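Local structure of hypothetical protein Atu0636 (Agrobacterium tumefaciens, 2OZV) at residues B[34-39]-B[115-120]; B[95-100]-B[107-112]; B[148-153]-B[179-184]. The protein is a predicted O-methyltransferase that probably transfers a methyl group from S-adenosylmethionine to an oxygen of a substrate not yet identified. All coordinates share one frame; numbering follows the deposited sequence. Where two conformers were deposited one is given.

Contact 1. Residues B[34-39]-B[115-120]; sequences DDRACR and HFHHVI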
loop_
_atom_site.group_PDB
_atom_site.type_symbol
_atom_site.label_atom_id
_atom_site.label_comp_id
_atom_site.label_asym_id
_atom_site.label_seq_id
_atom_site.Cartn_x
_atom_site.Cartn_y
_atom_site.Cartn_z
ATOM N N ASP B 34 -10.991 -15.665 15.687
ATOM C CA ASP B 34 -12.181 -16.471 15.494
ATOM C C ASP B 34 -12.256 -17.385 16.704
ATOM O O ASP B 34 -11.297 -18.115 16.990
ATOM C CB ASP B 34 -12.011 -17.299 14.206
ATOM C CG ASP B 34 -13.299 -18.006 13.750
ATOM O OD1 ASP B 34 -14.209 -18.283 14.571
ATOM O OD2 ASP B 34 -13.394 -18.288 12.536
ATOM N N ASP B 35 -13.380 -17.345 17.417
ATOM C CA ASP B 35 -13.506 -18.192 18.605
ATOM C C ASP B 35 -14.403 -19.422 18.406
ATOM O O ASP B 35 -14.728 -20.119 19.368
ATOM C CB ASP B 35 -13.904 -17.363 19.836
ATOM C CG ASP B 35 -12.839 -16.326 20.225
ATOM O OD1 ASP B 35 -11.613 -16.592 20.087
ATOM O OD2 ASP B 35 -13.241 -15.238 20.677
ATOM N N ARG B 36 -14.775 -19.707 17.157
ATOM C CA ARG B 36 -15.553 -20.922 16.843
ATOM C C ARG B 36 -14.660 -22.118 16.639
ATOM O O ARG B 36 -13.441 -21.984 16.445
ATOM C CB ARG B 36 -16.338 -20.783 15.532
ATOM C CG ARG B 36 -17.205 -19.546 15.337
ATOM C CD ARG B 36 -17.610 -19.443 13.842
ATOM N NE ARG B 36 -16.474 -19.120 12.963
ATOM C CZ ARG B 36 -16.519 -19.092 11.628
ATOM N NH1 ARG B 36 -17.643 -19.386 10.975
ATOM N NH2 ARG B 36 -15.430 -18.767 10.939
ATOM N N ALA B 37 -15.266 -23.302 16.645
ATOM C CA ALA B 37 -14.638 -24.433 16.027
ATOM C C ALA B 37 -14.538 -23.973 14.586
ATOM O O ALA B 37 -15.514 -23.450 14.006
ATOM C CB ALA B 37 -15.478 -25.700 16.155
ATOM N N CYS B 38 -13.339 -24.051 14.048
ATOM C CA CYS B 38 -13.127 -23.581 12.686
ATOM C C CYS B 38 -12.030 -24.411 12.105
ATOM O O CYS B 38 -11.262 -25.056 12.840
ATOM C CB CYS B 38 -12.782 -22.089 12.626
ATOM S SG CYS B 38 -11.321 -21.635 13.562
ATOM N N ARG B 39 -11.977 -24.414 10.779
ATOM C CA ARG B 39 -11.027 -25.204 10.041
ATOM C C ARG B 39 -10.109 -24.235 9.328
ATOM O O ARG B 39 -10.581 -23.321 8.639
ATOM C CB ARG B 39 -11.745 -26.116 9.051
ATOM C CG ARG B 39 -12.646 -27.206 9.755
ATOM C CD ARG B 39 -13.233 -28.165 8.770
ATOM N NE ARG B 39 -14.141 -27.535 7.800
ATOM C CZ ARG B 39 -15.473 -27.611 7.837
ATOM N NH1 ARG B 39 -16.095 -28.277 8.814
ATOM N NH2 ARG B 39 -16.196 -27.032 6.889
ATOM N N HIS B 115 -14.220 -25.607 1.958
ATOM C CA HIS B 115 -14.129 -26.387 3.178
ATOM C C HIS B 115 -13.600 -25.581 4.367
ATOM O O HIS B 115 -13.992 -25.834 5.504
ATOM C CB HIS B 115 -13.224 -27.591 2.916
ATOM C CG HIS B 115 -12.998 -28.474 4.102
ATOM N ND1 HIS B 115 -13.961 -29.343 4.581
ATOM C CD2 HIS B 115 -11.901 -28.660 4.870
ATOM C CE1 HIS B 115 -13.460 -30.020 5.602
ATOM N NE2 HIS B 115 -12.210 -29.626 5.796
ATOM N N PHE B 116 -12.699 -24.623 4.104
ATOM C CA PHE B 116 -11.971 -23.950 5.183
ATOM C C PHE B 116 -12.557 -22.598 5.536
ATOM O O PHE B 116 -12.972 -21.844 4.648
ATOM C CB PHE B 116 -10.497 -23.778 4.783
ATOM C CG PHE B 116 -9.731 -25.094 4.720
ATOM C CD1 PHE B 116 -9.286 -25.728 5.904
ATOM C CD2 PHE B 116 -9.462 -25.694 3.475
ATOM C CE1 PHE B 116 -8.576 -26.937 5.857
ATOM C CE2 PHE B 116 -8.756 -26.907 3.408
ATOM C CZ PHE B 116 -8.317 -27.541 4.602
ATOM N N HIS B 117 -12.587 -22.291 6.835
ATOM C CA HIS B 117 -13.031 -20.978 7.318
ATOM C C HIS B 117 -11.935 -19.920 7.176
ATOM O O HIS B 117 -12.228 -18.726 7.115
ATOM C CB HIS B 117 -13.438 -21.091 8.783
ATOM C CG HIS B 117 -14.561 -22.075 9.012
ATOM N ND1 HIS B 117 -14.340 -23.344 9.520
ATOM C CD2 HIS B 117 -15.891 -21.985 8.769
ATOM C CE1 HIS B 117 -15.502 -23.982 9.605
ATOM N NE2 HIS B 117 -16.455 -23.182 9.152
ATOM N N HIS B 118 -10.680 -20.381 7.196
ATOM C CA HIS B 118 -9.510 -19.507 7.082
ATOM C C HIS B 118 -8.494 -20.196 6.229
ATOM O O HIS B 118 -8.253 -21.412 6.365
ATOM C CB HIS B 118 -8.872 -19.262 8.466
ATOM C CG HIS B 118 -9.761 -18.521 9.399
ATOM N ND1 HIS B 118 -9.749 -17.146 9.500
ATOM C CD2 HIS B 118 -10.682 -18.960 10.298
ATOM C CE1 HIS B 118 -10.654 -16.763 10.386
ATOM N NE2 HIS B 118 -11.235 -17.844 10.883
ATOM N N VAL B 119 -7.844 -19.426 5.365
ATOM C CA VAL B 119 -6.626 -19.888 4.717
ATOM C C VAL B 119 -5.534 -18.865 5.007
ATOM O O VAL B 119 -5.749 -17.671 4.811
ATOM C CB VAL B 119 -6.788 -20.049 3.188
ATOM C CG1 VAL B 119 -5.502 -20.535 2.564
ATOM C CG2 VAL B 119 -7.945 -21.067 2.896
ATOM N N ILE B 120 -4.420 -19.356 5.518
ATOM C CA ILE B 120 -3.273 -18.512 5.816
ATOM C C ILE B 120 -2.060 -18.847 4.973
ATOM O O ILE B 120 -1.810 -20.017 4.620
ATOM C CB ILE B 120 -2.947 -18.507 7.346
ATOM C CG1 ILE B 120 -2.243 -19.793 7.806
ATOM C CG2 ILE B 120 -4.247 -18.283 8.178
ATOM C CD1 ILE B 120 -1.941 -19.811 9.340
HETATM O O HOH W 1 -14.331 -17.481 8.419
#
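Arg39 and His115 meet where strand 38-42 begins beside strand 116-121, and the arginine can be followed outward. Its CB lies 3.8 Å from ND1 of His117 and in van der Waals contact with Phe116 CD1 (4.0 Å). CD reaches the imidazole of His115, 3.5 Å from NE2. A bend at chi3 (-63°) then lays the guanidinium on that ring, planes 19° apart, while CE1 of His117 covers its other face. NE and NH2, side by side, both donate to His115 O, each at 2.9 Å, and that oxygen lies in the guanidinium plane. The backbone of Arg39 is held as well: its N donates to ND1 of His117, nearly in the ring plane, and its O accepts from the N of both His117 and His118. Further back, His118 NE2 donates to the anti lone pair of Asp34 OD2 (2.8 Å, 163°), while Arg36 grips the same carboxylate side-on through NE and NH2. The buried carboxylate thus faces one guanidinium and one imidazole, which would favour its charged form. Parallel strands 38-42 and 116-121 adjoin at the centre of the sheet, the first and fourth strands of a Rossmann-like methyltransferase fold.

Contact 2. Residues B[95-100]-B[107-112]; sequences LEADVT and VEAGLP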
loop_
_atom_site.group_PDB
_atom_site.type_symbol
_atom_site.label_atom_id
_atom_site.label_comp_id
_atom_site.label_asym_id
_atom_site.label_seq_id
_atom_site.Cartn_x
_atom_site.Cartn_y
_atom_site.Cartn_z
ATOM N N LEU B 95 -0.445 -32.515 5.441
ATOM C CA LEU B 95 -0.701 -33.183 4.167
ATOM C C LEU B 95 0.292 -32.748 3.120
ATOM O O LEU B 95 0.676 -31.590 3.064
ATOM C CB LEU B 95 -2.111 -32.891 3.655
ATOM C CG LEU B 95 -3.279 -33.376 4.533
ATOM C CD1 LEU B 95 -4.604 -32.865 3.963
ATOM C CD2 LEU B 95 -3.280 -34.897 4.676
ATOM N N GLU B 96 0.700 -33.705 2.298
ATOM C CA GLU B 96 1.508 -33.426 1.116
ATOM C C GLU B 96 0.591 -33.019 -0.028
ATOM O O GLU B 96 -0.240 -33.821 -0.457
ATOM C CB GLU B 96 2.196 -34.709 0.696
ATOM C CG GLU B 96 3.664 -34.725 0.832
ATOM C CD GLU B 96 4.235 -36.002 0.276
ATOM O OE1 GLU B 96 4.622 -36.026 -0.920
ATOM O OE2 GLU B 96 4.278 -36.981 1.045
ATOM N N ALA B 97 0.742 -31.807 -0.541
ATOM C CA ALA B 97 -0.058 -31.359 -1.680
ATOM C C ALA B 97 0.587 -30.184 -2.358
ATOM O O ALA B 97 1.099 -29.285 -1.701
ATOM C CB ALA B 97 -1.477 -30.977 -1.240
ATOM N N ASP B 98 0.540 -30.185 -3.681
ATOM C CA ASP B 98 0.977 -29.048 -4.462
ATOM C C ASP B 98 -0.190 -28.051 -4.482
ATOM O O ASP B 98 -1.221 -28.327 -5.095
ATOM C CB ASP B 98 1.296 -29.521 -5.875
ATOM C CG ASP B 98 1.691 -28.390 -6.805
ATOM O OD1 ASP B 98 1.620 -27.195 -6.423
ATOM O OD2 ASP B 98 2.096 -28.715 -7.939
ATOM N N VAL B 99 -0.012 -26.909 -3.813
ATOM C CA VAL B 99 -1.104 -25.931 -3.634
ATOM C C VAL B 99 -1.401 -25.090 -4.875
ATOM O O VAL B 99 -2.288 -24.215 -4.856
ATOM C CB VAL B 99 -0.900 -25.021 -2.396
ATOM C CG1 VAL B 99 -0.842 -25.867 -1.110
ATOM C CG2 VAL B 99 0.341 -24.124 -2.574
ATOM N N THR B 100 -0.652 -25.348 -5.949
ATOM C CA THR B 100 -0.898 -24.695 -7.232
ATOM C C THR B 100 -1.763 -25.567 -8.153
ATOM O O THR B 100 -2.148 -25.128 -9.244
ATOM C CB THR B 100 0.413 -24.302 -7.974
ATOM O OG1 THR B 100 1.081 -25.479 -8.459
ATOM C CG2 THR B 100 1.340 -23.505 -7.069
ATOM N N VAL B 107 -8.462 -31.276 -5.743
ATOM C CA VAL B 107 -9.293 -32.052 -4.818
ATOM C C VAL B 107 -8.664 -33.411 -4.480
ATOM O O VAL B 107 -8.617 -33.797 -3.305
ATOM C CB VAL B 107 -10.742 -32.223 -5.348
ATOM C CG1 VAL B 107 -11.589 -33.042 -4.374
ATOM C CG2 VAL B 107 -11.381 -30.859 -5.599
ATOM N N GLU B 108 -8.178 -34.115 -5.509
ATOM C CA GLU B 108 -7.536 -35.425 -5.347
ATOM C C GLU B 108 -6.313 -35.328 -4.419
ATOM O O GLU B 108 -6.047 -36.241 -3.629
ATOM C CB GLU B 108 -7.136 -35.984 -6.724
ATOM C CG GLU B 108 -6.448 -37.358 -6.709
ATOM C CD GLU B 108 -7.369 -38.518 -7.087
ATOM O OE1 GLU B 108 -7.867 -38.555 -8.246
ATOM O OE2 GLU B 108 -7.569 -39.416 -6.234
ATOM N N ALA B 109 -5.599 -34.206 -4.505
ATOM C CA ALA B 109 -4.405 -33.944 -3.689
ATOM C C ALA B 109 -4.722 -33.645 -2.219
ATOM O O ALA B 109 -3.812 -33.554 -1.380
ATOM C CB ALA B 109 -3.581 -32.824 -4.302
ATOM N N GLY B 110 -6.006 -33.509 -1.898
ATOM C CA GLY B 110 -6.436 -33.333 -0.513
ATOM C C GLY B 110 -6.707 -31.874 -0.177
ATOM O O GLY B 110 -6.650 -31.484 0.997
ATOM N N LEU B 111 -7.003 -31.080 -1.205
ATOM C CA LEU B 111 -7.404 -29.674 -1.032
ATOM C C LEU B 111 -8.882 -29.546 -1.415
ATOM O O LEU B 111 -9.198 -29.275 -2.568
ATOM C CB LEU B 111 -6.523 -28.766 -1.908
ATOM C CG LEU B 111 -5.098 -28.499 -1.384
ATOM C CD1 LEU B 111 -4.114 -28.265 -2.518
ATOM C CD2 LEU B 111 -5.090 -27.313 -0.389
ATOM N N PRO B 112 -9.790 -29.778 -0.456
ATOM C CA PRO B 112 -11.223 -29.880 -0.780
ATOM C C PRO B 112 -11.873 -28.540 -1.126
ATOM O O PRO B 112 -11.447 -27.499 -0.625
ATOM C CB PRO B 112 -11.835 -30.467 0.499
ATOM C CG PRO B 112 -10.894 -30.094 1.590
ATOM C CD PRO B 112 -9.522 -29.971 0.982
#
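The methyl of Ala97 fits against the turn that ends helix 103-108, its CB 3.5 Å from Ala109 O and 4.1 Å from Ala109 CB. Small groups on both sides let the backbones come close, the two alanine CA atoms being 5.4 Å apart. Beyond this point Leu111 supplies the largest bump. Its CG stands anti to the carbonyl carbon (chi1 -77°), and CD1 reaches into a shallow hollow walled by Ala97 CB at 4.0 Å, Asp98 O at 3.9 Å and the CA of Val99. CG1 of Val99 closes this hollow more loosely, 4.3 Å from the same methyl. Towards the strand end, Leu95 offers CD1 to Gly110 O at 3.9 Å, and the carbonyl also accepts a hydrogen bond from Tyr66 OH. Gly110 has positive phi (99°) and ends the helix in a Schellman motif, a turn that swings Leu111 against the loop 97-99 that follows the strand. An Asx turn shapes the other side: Asp98 OD1 takes both N and OG1 of Thr100 from one face of its carboxylate. Tyr66 of the neighbouring strand touches Ala97 and Leu111, and Ile159 of helix 148-159 also meets Leu111. Helix 103-108 lies in the connection from strand 92-96, outermost within this chain, to the parallel strand 116-121, a beta-alpha-beta crossover of the kind found in Rossmann-like methyltransferases.

Contact 3. Residues B[148-153]-B[179-184]; sequences LFEDWI and IAACGS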
loop_
_atom_site.group_PDB
_atom_site.type_symbol
_atom_site.label_atom_id
_atom_site.label_comp_id
_atom_site.label_asym_id
_atom_site.label_seq_id
_atom_site.Cartn_x
_atom_site.Cartn_y
_atom_site.Cartn_z
ATOM N N LEU B 148 3.137 -16.756 -8.419
ATOM C CA LEU B 148 2.912 -17.461 -7.131
ATOM C C LEU B 148 1.681 -16.983 -6.381
ATOM O O LEU B 148 0.845 -17.803 -5.948
ATOM C CB LEU B 148 4.148 -17.446 -6.211
ATOM C CG LEU B 148 4.284 -18.646 -5.253
ATOM C CD1 LEU B 148 4.400 -19.953 -6.046
ATOM C CD2 LEU B 148 5.534 -18.547 -4.374
ATOM N N PHE B 149 1.561 -15.668 -6.200
ATOM C CA PHE B 149 0.383 -15.157 -5.510
ATOM C C PHE B 149 -0.902 -15.525 -6.253
ATOM O O PHE B 149 -1.878 -15.957 -5.634
ATOM C CB PHE B 149 0.482 -13.648 -5.289
ATOM C CG PHE B 149 1.375 -13.278 -4.127
ATOM C CD1 PHE B 149 0.937 -13.437 -2.824
ATOM C CD2 PHE B 149 2.650 -12.767 -4.356
ATOM C CE1 PHE B 149 1.765 -13.087 -1.731
ATOM C CE2 PHE B 149 3.473 -12.419 -3.272
ATOM C CZ PHE B 149 3.024 -12.582 -1.981
ATOM N N GLU B 150 -0.894 -15.368 -7.574
ATOM C CA GLU B 150 -2.019 -15.802 -8.386
ATOM C C GLU B 150 -2.404 -17.264 -8.127
ATOM O O GLU B 150 -3.571 -17.548 -7.841
ATOM C CB GLU B 150 -1.718 -15.578 -9.874
ATOM C CG GLU B 150 -2.749 -16.216 -10.824
ATOM C CD GLU B 150 -4.164 -15.632 -10.685
ATOM O OE1 GLU B 150 -4.347 -14.531 -10.127
ATOM O OE2 GLU B 150 -5.117 -16.288 -11.147
ATOM N N ASP B 151 -1.437 -18.180 -8.216
ATOM C CA ASP B 151 -1.716 -19.614 -7.980
ATOM C C ASP B 151 -2.234 -19.888 -6.570
ATOM O O ASP B 151 -3.268 -20.541 -6.397
ATOM C CB ASP B 151 -0.472 -20.464 -8.210
ATOM C CG ASP B 151 -0.121 -20.624 -9.684
ATOM O OD1 ASP B 151 -0.986 -20.386 -10.565
ATOM O OD2 ASP B 151 1.035 -21.005 -9.963
ATOM N N TRP B 152 -1.518 -19.385 -5.566
ATOM C CA TRP B 152 -1.876 -19.666 -4.180
ATOM C C TRP B 152 -3.217 -19.050 -3.777
ATOM O O TRP B 152 -4.002 -19.700 -3.095
ATOM C CB TRP B 152 -0.785 -19.176 -3.239
ATOM C CG TRP B 152 0.449 -19.990 -3.224
ATOM C CD1 TRP B 152 1.069 -20.590 -4.276
ATOM C CD2 TRP B 152 1.248 -20.259 -2.074
ATOM N NE1 TRP B 152 2.215 -21.240 -3.847
ATOM C CE2 TRP B 152 2.339 -21.043 -2.493
ATOM C CE3 TRP B 152 1.125 -19.929 -0.721
ATOM C CZ2 TRP B 152 3.322 -21.491 -1.607
ATOM C CZ3 TRP B 152 2.104 -20.362 0.159
ATOM C CH2 TRP B 152 3.191 -21.131 -0.291
ATOM N N ILE B 153 -3.479 -17.811 -4.212
ATOM C CA ILE B 153 -4.761 -17.169 -3.905
ATOM C C ILE B 153 -5.925 -17.786 -4.711
ATOM O O ILE B 153 -7.035 -17.904 -4.186
ATOM C CB ILE B 153 -4.663 -15.616 -4.010
ATOM C CG1 ILE B 153 -3.764 -15.124 -2.855
ATOM C CG2 ILE B 153 -6.043 -14.955 -3.859
ATOM C CD1 ILE B 153 -3.239 -13.675 -2.967
ATOM N N ILE B 179 -2.991 -7.626 -4.651
ATOM C CA ILE B 179 -4.275 -7.053 -5.040
ATOM C C ILE B 179 -4.780 -7.682 -6.331
ATOM O O ILE B 179 -5.976 -8.018 -6.426
ATOM C CB ILE B 179 -4.187 -5.497 -5.163
ATOM C CG1 ILE B 179 -3.904 -4.871 -3.777
ATOM C CG2 ILE B 179 -5.430 -4.916 -5.883
ATOM C CD1 ILE B 179 -3.444 -3.356 -3.876
ATOM N N ALA B 180 -3.902 -7.867 -7.314
ATOM C CA ALA B 180 -4.317 -8.467 -8.598
ATOM C C ALA B 180 -4.800 -9.916 -8.414
ATOM O O ALA B 180 -5.791 -10.327 -9.018
ATOM C CB ALA B 180 -3.198 -8.409 -9.606
ATOM N N ALA B 181 -4.097 -10.668 -7.569
ATOM C CA ALA B 181 -4.430 -12.077 -7.334
ATOM C C ALA B 181 -5.774 -12.197 -6.603
ATOM O O ALA B 181 -6.536 -13.146 -6.836
ATOM C CB ALA B 181 -3.317 -12.751 -6.528
ATOM N N CYS B 182 -6.069 -11.241 -5.728
ATOM C CA CYS B 182 -7.365 -11.219 -5.036
ATOM C C CYS B 182 -8.522 -10.957 -5.988
ATOM O O CYS B 182 -9.654 -11.425 -5.740
ATOM C CB CYS B 182 -7.362 -10.220 -3.878
ATOM S SG CYS B 182 -6.384 -10.785 -2.454
ATOM N N GLY B 183 -8.282 -10.192 -7.057
ATOM C CA GLY B 183 -9.334 -9.823 -8.028
ATOM C C GLY B 183 -10.458 -10.829 -8.278
ATOM O O GLY B 183 -10.207 -11.988 -8.608
ATOM N N SER B 184 -11.700 -10.376 -8.106
ATOM C CA SER B 184 -12.908 -11.194 -8.305
ATOM C C SER B 184 -12.974 -12.466 -7.450
ATOM O O SER B 184 -13.811 -13.347 -7.688
ATOM C CB SER B 184 -13.121 -11.534 -9.786
ATOM O OG SER B 184 -12.592 -12.809 -10.085
HETATM O O HOH W 2 -6.759 -12.623 -10.362
#
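Phe149 is the first residue of helix 148-159 to meet helix 175-182, and it does so with its base: CB lies 4.1 Å from Ala181 CB, and its carbonyl O is 3.6 Å from the same methyl. The ring leads away from Ala181, towards Pro123 and Ser170. At the next residue backbone and side chain both come close: Glu150 N stands 3.7 Å from Ala181 CB, and the two CA atoms are only 4.6 Å apart, a spacing that the small alanine permits. The Glu150 chain leaves with CG anti to the backbone N (chi1 171°) and bends at chi2 (63°), which brings OE1 over Ala181 CA, also at 3.7 Å. OE1 accepts from a water that donates in turn to Ala180 O, so the two helices are bridged through solvent, while OE2 forms a salt bridge with Arg185. The same arginine donates to Ala181 O near the end of helix 175-182. Both helices pack on the same side of the central sheet of the Rossmann-like methyltransferase fold, and strand 164-170 runs between them in the chain. One turn on from Phe149, Ile153 embraces Ala181 with two branches: CD1 reaches its CB at 3.7 Å and CG2 sits 3.5 Å from its O. CD1 also approaches Cys182 SG, at 4.3 Å. Beneath Ile153 lie Met121, Leu168 and Phe186 of the sheet, and Cys182 rests on Leu166 and Leu189.

Overall arrangement
All three contacts lie in one alpha/beta domain but hold different parts of it. Contact 1 joins two adjacent central strands at a partly buried end and is strongly polar, with histidines, arginines and an aspartate bonding among themselves and to backbone. Contact 2 lies at the outermost strand 92-96, also partly buried, and contact 3 is a buried helix-helix contact; both are mainly apolar and centre on alanine methyls, though contact 3 adds a water bridge. Contact 2 is nested in the chain between the segments of contact 1, their centres about 18 Å apart. Contacts 2 and 3 touch where Val99 and Thr100 pack on Trp152 and Asp151, whereas contacts 1 and 3 remain apart.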